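Local structure of dual oxidase maturation factor 1 (Mus musculus, 6WXU) at residues 94-99 with 113-118; 108-113 with 128-133; 213-218 with 260-265. The protein may be required for the maturation of the dual oxidase DUOX1 and for its transport from the endoplasmic reticulum to the plasma membrane. One frame throughout, in Å; residues are numbered along the deposited sequence.

Interaction 1 (94-99 with 113-118)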
loop_
_atom_site.group_PDB
_atom_site.type_symbol
_atom_site.label_atom_id
_atom_site.label_comp_id
_atom_site.label_asym_id
_atom_site.label_seq_id
_atom_site.Cartn_x
_atom_site.Cartn_y
_atom_site.Cartn_z
ATOM N N TRP B 94 27.868 -2.369 16.723
ATOM C CA TRP B 94 27.235 -3.619 17.115
ATOM C C TRP B 94 26.595 -3.477 18.488
ATOM O O TRP B 94 27.019 -2.658 19.306
ATOM C CB TRP B 94 28.247 -4.766 17.138
ATOM C CG TRP B 94 28.681 -5.220 15.784
ATOM C CD1 TRP B 94 28.967 -4.437 14.711
ATOM C CD2 TRP B 94 28.860 -6.571 15.354
ATOM N NE1 TRP B 94 29.322 -5.213 13.639
ATOM C CE2 TRP B 94 29.263 -6.529 14.009
ATOM C CE3 TRP B 94 28.720 -7.812 15.977
ATOM C CZ2 TRP B 94 29.527 -7.677 13.278
ATOM C CZ3 TRP B 94 28.985 -8.949 15.248
ATOM C CH2 TRP B 94 29.382 -8.876 13.915
ATOM N N VAL B 95 25.570 -4.288 18.737
ATOM C CA VAL B 95 24.854 -4.279 20.004
ATOM C C VAL B 95 24.891 -5.676 20.605
ATOM O O VAL B 95 25.106 -6.672 19.915
ATOM C CB VAL B 95 23.399 -3.801 19.847
ATOM C CG1 VAL B 95 23.369 -2.378 19.367
ATOM C CG2 VAL B 95 22.658 -4.691 18.889
ATOM N N SER B 96 24.672 -5.737 21.914
ATOM C CA SER B 96 24.608 -6.990 22.658
ATOM C C SER B 96 23.163 -7.210 23.078
ATOM O O SER B 96 22.643 -6.480 23.925
ATOM C CB SER B 96 25.534 -6.949 23.868
ATOM O OG SER B 96 25.458 -8.157 24.597
ATOM N N VAL B 97 22.514 -8.216 22.495
ATOM C CA VAL B 97 21.077 -8.389 22.598
ATOM C C VAL B 97 20.760 -9.797 23.090
ATOM O O VAL B 97 21.642 -10.628 23.283
ATOM C CB VAL B 97 20.366 -8.114 21.260
ATOM C CG1 VAL B 97 20.369 -6.643 20.967
ATOM C CG2 VAL B 97 21.051 -8.868 20.151
ATOM N N ASP B 98 19.468 -10.042 23.299
ATOM C CA ASP B 98 18.902 -11.344 23.642
ATOM C C ASP B 98 17.855 -11.667 22.584
ATOM O O ASP B 98 16.696 -11.273 22.714
ATOM C CB ASP B 98 18.276 -11.341 25.028
ATOM C CG ASP B 98 19.294 -11.212 26.128
ATOM O OD1 ASP B 98 20.483 -11.021 25.818
ATOM O OD2 ASP B 98 18.907 -11.306 27.311
ATOM N N VAL B 99 18.258 -12.386 21.547
ATOM C CA VAL B 99 17.349 -12.726 20.459
ATOM C C VAL B 99 16.524 -13.943 20.850
ATOM O O VAL B 99 16.999 -14.844 21.545
ATOM C CB VAL B 99 18.138 -12.975 19.160
ATOM C CG1 VAL B 99 17.248 -12.783 17.958
ATOM C CG2 VAL B 99 19.330 -12.055 19.084
ATOM N N THR B 113 16.113 -7.745 22.297
ATOM C CA THR B 113 16.164 -6.958 23.525
ATOM C C THR B 113 17.605 -6.841 23.983
ATOM O O THR B 113 18.249 -7.855 24.250
ATOM C CB THR B 113 15.320 -7.591 24.631
ATOM O OG1 THR B 113 13.948 -7.632 24.229
ATOM C CG2 THR B 113 15.444 -6.788 25.905
ATOM N N GLY B 114 18.105 -5.614 24.087
ATOM C CA GLY B 114 19.473 -5.418 24.522
ATOM C C GLY B 114 19.704 -5.936 25.926
ATOM O O GLY B 114 18.782 -6.082 26.726
ATOM N N THR B 115 20.967 -6.231 26.228
ATOM C CA THR B 115 21.266 -6.688 27.577
ATOM C C THR B 115 21.244 -5.485 28.515
ATOM O O THR B 115 20.665 -5.579 29.607
ATOM C CB THR B 115 22.593 -7.440 27.640
ATOM O OG1 THR B 115 23.449 -6.991 26.587
ATOM C CG2 THR B 115 22.357 -8.924 27.493
ATOM N N PRO B 116 21.863 -4.345 28.162
ATOM C CA PRO B 116 21.306 -3.072 28.624
ATOM C C PRO B 116 20.314 -2.585 27.589
ATOM O O PRO B 116 20.621 -2.618 26.396
ATOM C CB PRO B 116 22.530 -2.154 28.731
ATOM C CG PRO B 116 23.710 -3.034 28.557
ATOM C CD PRO B 116 23.246 -4.156 27.703
ATOM N N VAL B 117 19.121 -2.157 28.002
ATOM C CA VAL B 117 18.130 -1.737 27.022
ATOM C C VAL B 117 18.555 -0.469 26.296
ATOM O O VAL B 117 18.119 -0.231 25.166
ATOM C CB VAL B 117 16.768 -1.563 27.708
ATOM C CG1 VAL B 117 15.682 -1.354 26.690
ATOM C CG2 VAL B 117 16.465 -2.774 28.539
ATOM N N GLN B 118 19.418 0.337 26.900
ATOM C CA GLN B 118 19.883 1.593 26.321
ATOM C C GLN B 118 21.354 1.428 25.961
ATOM O O GLN B 118 22.217 1.438 26.841
ATOM C CB GLN B 118 19.680 2.737 27.306
ATOM C CG GLN B 118 18.277 2.828 27.871
ATOM C CD GLN B 118 17.352 3.631 26.989
ATOM O OE1 GLN B 118 17.801 4.421 26.160
ATOM N NE2 GLN B 118 16.053 3.437 27.161
#
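Thr-115 grips the carbonyl of Ser-96 with two donors, and this pair of hydrogen bonds marks the tighter end of the contact. The backbone N of Thr-115 gives one bond, 2.9 Å to Ser-96 O with 158° at the hydrogen. The hydroxyl OG1 of Thr-115 comes in from above the carbonyl plane, 2.8 Å from Ser-96 O, so the oxygen is held from two directions. Two residues along, Asp-98 N donates to Thr-113 O at 2.7 Å. Between these bonds Val-97 and Gly-114 form a single bridge, their CA atoms 3.9 Å apart. With CG1 anti to the carbonyl carbon (chi1 -73°), Val-97 lays that methyl against CA of the buried Gly-114. The other flank is looser and more open: Asp-98 and Thr-115 cross there at about a right angle, and the methyl CG2 of exposed Thr-115 lies 3.3 Å from Asp-98 OD1 without a polar bond. Exposed Pro-116 adds almost nothing as the chain turns off the strand. Strand 94-103 meanwhile pairs along its other edge with strand 77-86, through Val-95 to Thr-85 and Val-97 to Ala-83. Antiparallel strands 94-103 and 108-111 follow each other as a beta hairpin, and the single bridge carries their pairing on into the next loop, alongside the central strand of the sheet in the part predicted to be extracellular.

Interaction 2 (108-113 with 128-133); sequences VNITLT and EAFAWR. With NAG (2-acetamido-2-deoxy-beta-D-glucopyranose), chain E; MAN (alpha-D-mannopyranose), chain C.
The ring of Phe-130 meets the end methyl of Ile-110 at a slant, with CE1 of Phe-130 3.8 Å from CD1 of Ile-110. Phe-130 has CG anti to its carbonyl carbon (chi1 -53°), which sends the ring diagonally across to Ile-110 on the neighbouring strand, while Ala-145 and Ala-158 of the overlying helices also touch it. The indole of Trp-132 is approached, again obliquely, by CG1 of Val-108, which lies 4.3 Å from CZ3 of Trp-132; Tyr-138 and Ile-103 pack on the same side chain. The amide of Asn-109 emerges from the opposite face of the sheet, where its OD1 passes CB of Ala-129 at 3.3 Å. Its ND2 is bonded covalently, at 1.4 Å, to C1 of an N-acetylglucosamine and also donates to Asn-127 OD1, which would restrain rotation of the amide. The side chain of Glu-128 leaves on the Ile-110 face, but a bend at chi2 (-72°) leads its carboxylate away, and its OE2 accepts a hydrogen bond from O4 of a mannose at 2.6 Å. Between the two faces run four backbone hydrogen bonds. Val-108 and Phe-130 exchange a reciprocal pair, as do Ile-110 and Glu-128, where Glu-128 N reaches Ile-110 O at 2.8 Å. Asn-109 and Ala-129 form the non-hydrogen-bonded pair between them. This register is that of a short antiparallel ladder at the border of a sheet, with one face packed under helices 138-147 and 152-159 and the other bearing an N-linked glycan.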
loop_
_atom_site.group_PDB
_atom_site.type_symbol
_atom_site.label_atom_id
_atom_site.label_comp_id
_atom_site.label_asym_id
_atom_site.label_seq_id
_atom_site.Cartn_x
_atom_site.Cartn_y
_atom_site.Cartn_z
ATOM N N VAL B 108 4.626 -16.039 13.987
ATOM C CA VAL B 108 5.845 -16.113 14.780
ATOM C C VAL B 108 6.120 -14.741 15.375
ATOM O O VAL B 108 5.919 -13.718 14.715
ATOM C CB VAL B 108 7.033 -16.608 13.927
ATOM C CG1 VAL B 108 7.296 -15.670 12.778
ATOM C CG2 VAL B 108 8.266 -16.761 14.765
ATOM N N ASN B 109 6.557 -14.712 16.630
ATOM C CA ASN B 109 6.947 -13.477 17.297
ATOM C C ASN B 109 8.451 -13.488 17.524
ATOM O O ASN B 109 8.992 -14.446 18.077
ATOM C CB ASN B 109 6.208 -13.292 18.626
ATOM C CG ASN B 109 4.897 -12.553 18.464
ATOM O OD1 ASN B 109 4.099 -12.878 17.595
ATOM N ND2 ASN B 109 4.672 -11.547 19.299
ATOM N N ILE B 110 9.119 -12.424 17.093
ATOM C CA ILE B 110 10.566 -12.292 17.193
ATOM C C ILE B 110 10.875 -11.165 18.163
ATOM O O ILE B 110 10.334 -10.063 18.030
ATOM C CB ILE B 110 11.197 -12.018 15.818
ATOM C CG1 ILE B 110 10.739 -13.064 14.809
ATOM C CG2 ILE B 110 12.703 -12.011 15.918
ATOM C CD1 ILE B 110 11.140 -12.752 13.416
ATOM N N THR B 111 11.744 -11.432 19.133
ATOM C CA THR B 111 12.062 -10.472 20.181
ATOM C C THR B 111 13.549 -10.157 20.153
ATOM O O THR B 111 14.377 -11.059 20.299
ATOM C CB THR B 111 11.674 -11.006 21.558
ATOM O OG1 THR B 111 12.781 -11.716 22.120
ATOM C CG2 THR B 111 10.487 -11.944 21.458
ATOM N N LEU B 112 13.882 -8.883 19.976
ATOM C CA LEU B 112 15.245 -8.383 20.116
ATOM C C LEU B 112 15.270 -7.446 21.314
ATOM O O LEU B 112 14.521 -6.467 21.347
ATOM C CB LEU B 112 15.701 -7.656 18.848
ATOM C CG LEU B 112 17.195 -7.350 18.692
ATOM C CD1 LEU B 112 17.930 -8.523 18.087
ATOM C CD2 LEU B 112 17.438 -6.100 17.872
ATOM N N THR B 113 16.113 -7.745 22.297
ATOM C CA THR B 113 16.164 -6.958 23.525
ATOM C C THR B 113 17.605 -6.841 23.983
ATOM O O THR B 113 18.249 -7.855 24.250
ATOM C CB THR B 113 15.320 -7.591 24.631
ATOM O OG1 THR B 113 13.948 -7.632 24.229
ATOM C CG2 THR B 113 15.444 -6.788 25.905
ATOM N N GLU B 128 8.171 -8.401 17.425
ATOM C CA GLU B 128 7.534 -8.292 16.121
ATOM C C GLU B 128 6.812 -9.581 15.756
ATOM O O GLU B 128 7.271 -10.674 16.082
ATOM C CB GLU B 128 8.566 -7.971 15.045
ATOM C CG GLU B 128 9.374 -6.732 15.323
ATOM C CD GLU B 128 8.568 -5.468 15.149
ATOM O OE1 GLU B 128 7.514 -5.520 14.484
ATOM O OE2 GLU B 128 8.987 -4.422 15.679
ATOM N N ALA B 129 5.696 -9.447 15.042
ATOM C CA ALA B 129 4.842 -10.578 14.706
ATOM C C ALA B 129 4.608 -10.645 13.206
ATOM O O ALA B 129 4.187 -9.657 12.598
ATOM C CB ALA B 129 3.499 -10.485 15.428
ATOM N N PHE B 130 4.863 -11.811 12.620
ATOM C CA PHE B 130 4.591 -12.082 11.213
ATOM C C PHE B 130 3.678 -13.295 11.131
ATOM O O PHE B 130 4.045 -14.379 11.592
ATOM C CB PHE B 130 5.886 -12.337 10.441
ATOM C CG PHE B 130 6.915 -11.263 10.610
ATOM C CD1 PHE B 130 7.766 -11.268 11.695
ATOM C CD2 PHE B 130 7.040 -10.258 9.677
ATOM C CE1 PHE B 130 8.707 -10.283 11.853
ATOM C CE2 PHE B 130 7.982 -9.273 9.831
ATOM C CZ PHE B 130 8.816 -9.286 10.919
ATOM N N ALA B 131 2.502 -13.121 10.537
ATOM C CA ALA B 131 1.452 -14.130 10.561
ATOM C C ALA B 131 1.307 -14.806 9.206
ATOM O O ALA B 131 1.417 -14.160 8.163
ATOM C CB ALA B 131 0.114 -13.515 10.969
ATOM N N TRP B 132 1.056 -16.116 9.231
ATOM C CA TRP B 132 0.828 -16.901 8.025
ATOM C C TRP B 132 -0.530 -17.589 8.050
ATOM O O TRP B 132 -0.711 -18.627 7.416
ATOM C CB TRP B 132 1.936 -17.932 7.823
ATOM C CG TRP B 132 2.162 -18.832 8.986
ATOM C CD1 TRP B 132 1.258 -19.667 9.562
ATOM C CD2 TRP B 132 3.383 -19.008 9.703
ATOM N NE1 TRP B 132 1.834 -20.340 10.604
ATOM C CE2 TRP B 132 3.142 -19.953 10.710
ATOM C CE3 TRP B 132 4.656 -18.450 9.596
ATOM C CZ2 TRP B 132 4.123 -20.355 11.603
ATOM C CZ3 TRP B 132 5.626 -18.850 10.482
ATOM C CH2 TRP B 132 5.356 -19.793 11.473
ATOM N N ARG B 133 -1.488 -17.030 8.784
ATOM C CA ARG B 133 -2.820 -17.603 8.826
ATOM C C ARG B 133 -3.440 -17.579 7.433
ATOM O O ARG B 133 -2.914 -16.975 6.497
ATOM C CB ARG B 133 -3.707 -16.847 9.810
ATOM C CG ARG B 133 -3.119 -16.674 11.193
ATOM C CD ARG B 133 -4.190 -16.285 12.201
ATOM N NE ARG B 133 -4.769 -17.455 12.859
ATOM C CZ ARG B 133 -4.470 -17.849 14.095
ATOM N NH1 ARG B 133 -3.602 -17.161 14.822
ATOM N NH2 ARG B 133 -5.044 -18.928 14.607
HETATM C C1 NAG E . 3.471 -10.747 19.244
HETATM C C2 NAG E . 2.908 -10.510 20.644
HETATM C C3 NAG E . 1.724 -9.544 20.592
HETATM C C4 NAG E . 2.071 -8.276 19.825
HETATM C C5 NAG E . 2.650 -8.639 18.464
HETATM C C6 NAG E . 3.145 -7.441 17.690
HETATM C C7 NAG E . 3.048 -12.259 22.365
HETATM C C8 NAG E . 2.503 -13.569 22.836
HETATM N N2 NAG E . 2.503 -11.768 21.249
HETATM O O3 NAG E . 1.345 -9.207 21.919
HETATM O O4 NAG E . 0.883 -7.517 19.629
HETATM O O5 NAG E . 3.776 -9.507 18.636
HETATM O O6 NAG E . 3.914 -6.578 18.517
HETATM O O7 NAG E . 3.940 -11.672 22.965
HETATM C C1 MAN C . 6.636 -0.604 19.650
HETATM C C2 MAN C . 7.634 0.150 18.773
HETATM C C3 MAN C . 7.485 -0.333 17.362
HETATM C C4 MAN C . 7.747 -1.821 17.297
HETATM C C5 MAN C . 6.801 -2.558 18.234
HETATM C C6 MAN C . 7.174 -3.993 18.387
HETATM O O2 MAN C . 8.952 -0.220 19.128
HETATM O O3 MAN C . 8.377 0.328 16.495
HETATM O O4 MAN C . 7.521 -2.274 15.980
HETATM O O5 MAN C . 6.871 -1.988 19.556
HETATM O O6 MAN C . 7.836 -4.118 19.630
#

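Interaction 3 (213-218 with 260-265); sequences TGLFQL and LCILLG
Thr-213 opens an antiparallel packing of two helices predicted to span the membrane by resting its methyl CG2 4.0 Å from SG of Cys-261. Its hydroxyl turns back to Met-209 O within its own helix, which leaves the methyl for the interface. The short helical segments pass 8.1 Å apart with their directions 153° from each other, and the closest CA pair, Gly-214 and Cys-261, is consistent with the glycine allowing this approach. Lacking a side chain, Gly-214 admits CB of Cys-261 to 3.8 Å from its N and CG1 of Ile-262 to 3.9 Å from its CA. Leu-215 lies on the surface, yet its end reaches nearer and crosses Ile-262 at about a right angle, CD2 to CD1 at 3.8 Å. Gln-217 directs its CB towards helix 249-273 and is buried among Thr-254, Cys-261 and Ile-67, the last from helix 50-72. Leu-218 completes a knobs-into-holes site in which Ile-262 is the knob and Leu-211, Gly-214, Leu-215 and Leu-218 are the hole. With CG1 anti to the carbonyl carbon (chi1 -74°) and the chain extended beyond it, Ile-262 carries its end methyl across to the far helix. An alanine in place of Ile-262 would take away everything beyond CB, and is likely to leave a gap over Gly-214 and to rob Leu-215 and Leu-218 of this methyl contact. The far end of Ile-262 meets Leu-218 tip to tip, CD1 to CD1 at 3.7 Å.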
loop_
_atom_site.group_PDB
_atom_site.type_symbol
_atom_site.label_atom_id
_atom_site.label_comp_id
_atom_site.label_asym_id
_atom_site.label_seq_id
_atom_site.Cartn_x
_atom_site.Cartn_y
_atom_site.Cartn_z
ATOM N N THR B 213 -12.948 -34.354 24.249
ATOM C CA THR B 213 -12.228 -33.133 24.589
ATOM C C THR B 213 -10.740 -33.396 24.773
ATOM O O THR B 213 -9.913 -32.544 24.434
ATOM C CB THR B 213 -12.824 -32.512 25.850
ATOM O OG1 THR B 213 -14.222 -32.281 25.649
ATOM C CG2 THR B 213 -12.152 -31.198 26.167
ATOM N N GLY B 214 -10.380 -34.564 25.295
ATOM C CA GLY B 214 -8.979 -34.910 25.443
ATOM C C GLY B 214 -8.324 -35.391 24.162
ATOM O O GLY B 214 -7.178 -35.037 23.860
ATOM N N LEU B 215 -9.050 -36.205 23.393
ATOM C CA LEU B 215 -8.477 -36.780 22.183
ATOM C C LEU B 215 -8.205 -35.724 21.126
ATOM O O LEU B 215 -7.247 -35.855 20.360
ATOM C CB LEU B 215 -9.395 -37.860 21.621
ATOM C CG LEU B 215 -9.466 -39.156 22.427
ATOM C CD1 LEU B 215 -10.479 -40.095 21.812
ATOM C CD2 LEU B 215 -8.105 -39.815 22.498
ATOM N N PHE B 216 -9.014 -34.671 21.064
ATOM C CA PHE B 216 -8.739 -33.647 20.064
ATOM C C PHE B 216 -7.558 -32.767 20.451
ATOM O O PHE B 216 -6.841 -32.281 19.570
ATOM C CB PHE B 216 -9.988 -32.815 19.807
ATOM C CG PHE B 216 -10.979 -33.503 18.923
ATOM C CD1 PHE B 216 -10.804 -33.523 17.556
ATOM C CD2 PHE B 216 -12.070 -34.154 19.459
ATOM C CE1 PHE B 216 -11.702 -34.161 16.742
ATOM C CE2 PHE B 216 -12.971 -34.795 18.649
ATOM C CZ PHE B 216 -12.788 -34.799 17.290
ATOM N N GLN B 217 -7.310 -32.575 21.745
ATOM C CA GLN B 217 -6.085 -31.898 22.153
ATOM C C GLN B 217 -4.861 -32.724 21.784
ATOM O O GLN B 217 -3.871 -32.193 21.265
ATOM C CB GLN B 217 -6.110 -31.618 23.652
ATOM C CG GLN B 217 -7.253 -30.737 24.092
ATOM C CD GLN B 217 -7.248 -30.495 25.579
ATOM O OE1 GLN B 217 -6.217 -30.618 26.235
ATOM N NE2 GLN B 217 -8.404 -30.157 26.124
ATOM N N LEU B 218 -4.911 -34.033 22.039
ATOM C CA LEU B 218 -3.787 -34.879 21.653
ATOM C C LEU B 218 -3.610 -34.924 20.141
ATOM O O LEU B 218 -2.482 -35.052 19.651
ATOM C CB LEU B 218 -3.967 -36.283 22.217
ATOM C CG LEU B 218 -3.944 -36.376 23.741
ATOM C CD1 LEU B 218 -3.815 -37.816 24.178
ATOM C CD2 LEU B 218 -2.818 -35.543 24.312
ATOM N N LEU B 260 -5.528 -34.986 31.340
ATOM C CA LEU B 260 -6.483 -34.789 32.425
ATOM C C LEU B 260 -7.907 -35.077 31.965
ATOM O O LEU B 260 -8.657 -35.785 32.646
ATOM C CB LEU B 260 -6.376 -33.367 32.968
ATOM C CG LEU B 260 -7.433 -32.994 34.005
ATOM C CD1 LEU B 260 -7.273 -33.860 35.231
ATOM C CD2 LEU B 260 -7.343 -31.526 34.364
ATOM N N CYS B 261 -8.302 -34.525 30.816
ATOM C CA CYS B 261 -9.645 -34.774 30.302
ATOM C C CYS B 261 -9.857 -36.252 30.009
ATOM O O CYS B 261 -10.936 -36.795 30.271
ATOM C CB CYS B 261 -9.895 -33.944 29.046
ATOM S SG CYS B 261 -9.880 -32.166 29.302
ATOM N N ILE B 262 -8.845 -36.920 29.459
ATOM C CA ILE B 262 -8.980 -38.345 29.177
ATOM C C ILE B 262 -9.152 -39.130 30.468
ATOM O O ILE B 262 -9.980 -40.048 30.551
ATOM C CB ILE B 262 -7.775 -38.842 28.360
ATOM C CG1 ILE B 262 -7.890 -38.352 26.920
ATOM C CG2 ILE B 262 -7.678 -40.351 28.407
ATOM C CD1 ILE B 262 -6.842 -38.905 26.014
ATOM N N LEU B 263 -8.392 -38.772 31.503
ATOM C CA LEU B 263 -8.518 -39.465 32.778
ATOM C C LEU B 263 -9.897 -39.258 33.388
ATOM O O LEU B 263 -10.497 -40.202 33.914
ATOM C CB LEU B 263 -7.431 -38.992 33.737
ATOM C CG LEU B 263 -7.513 -39.563 35.148
ATOM C CD1 LEU B 263 -7.458 -41.076 35.099
ATOM C CD2 LEU B 263 -6.398 -39.008 36.012
ATOM N N LEU B 264 -10.423 -38.033 33.324
ATOM C CA LEU B 264 -11.752 -37.778 33.873
ATOM C C LEU B 264 -12.819 -38.553 33.115
ATOM O O LEU B 264 -13.734 -39.120 33.724
ATOM C CB LEU B 264 -12.062 -36.285 33.843
ATOM C CG LEU B 264 -11.240 -35.414 34.785
ATOM C CD1 LEU B 264 -11.777 -34.001 34.783
ATOM C CD2 LEU B 264 -11.256 -35.998 36.179
ATOM N N GLY B 265 -12.726 -38.583 31.786
ATOM C CA GLY B 265 -13.682 -39.355 31.010
ATOM C C GLY B 265 -13.661 -40.831 31.357
ATOM O O GLY B 265 -14.713 -41.459 31.506
#

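Interactions 1 and 2 belong to the antiparallel sheet of the part predicted to be extracellular, whose strands 94-103 and 108-111 are neighbours both in sequence and in space. Their centres lie 18 Å apart, they share Thr-113, and Leu-112 CD1 touches Val-97 CG2 at 3.8 Å. Along the chain their segments alternate, so the two closures interlock through strand 108-111 and its continuation. Interaction 3 comes later in sequence and joins helices 203-224 and 249-273 within the predicted membrane region. Its centre is 42 Å from interaction 1 and 31 Å from interaction 2, on the opposite side of the chain's centre, and it touches neither. The three thus sample a glycosylated, probably extracellular part and a helical membrane part.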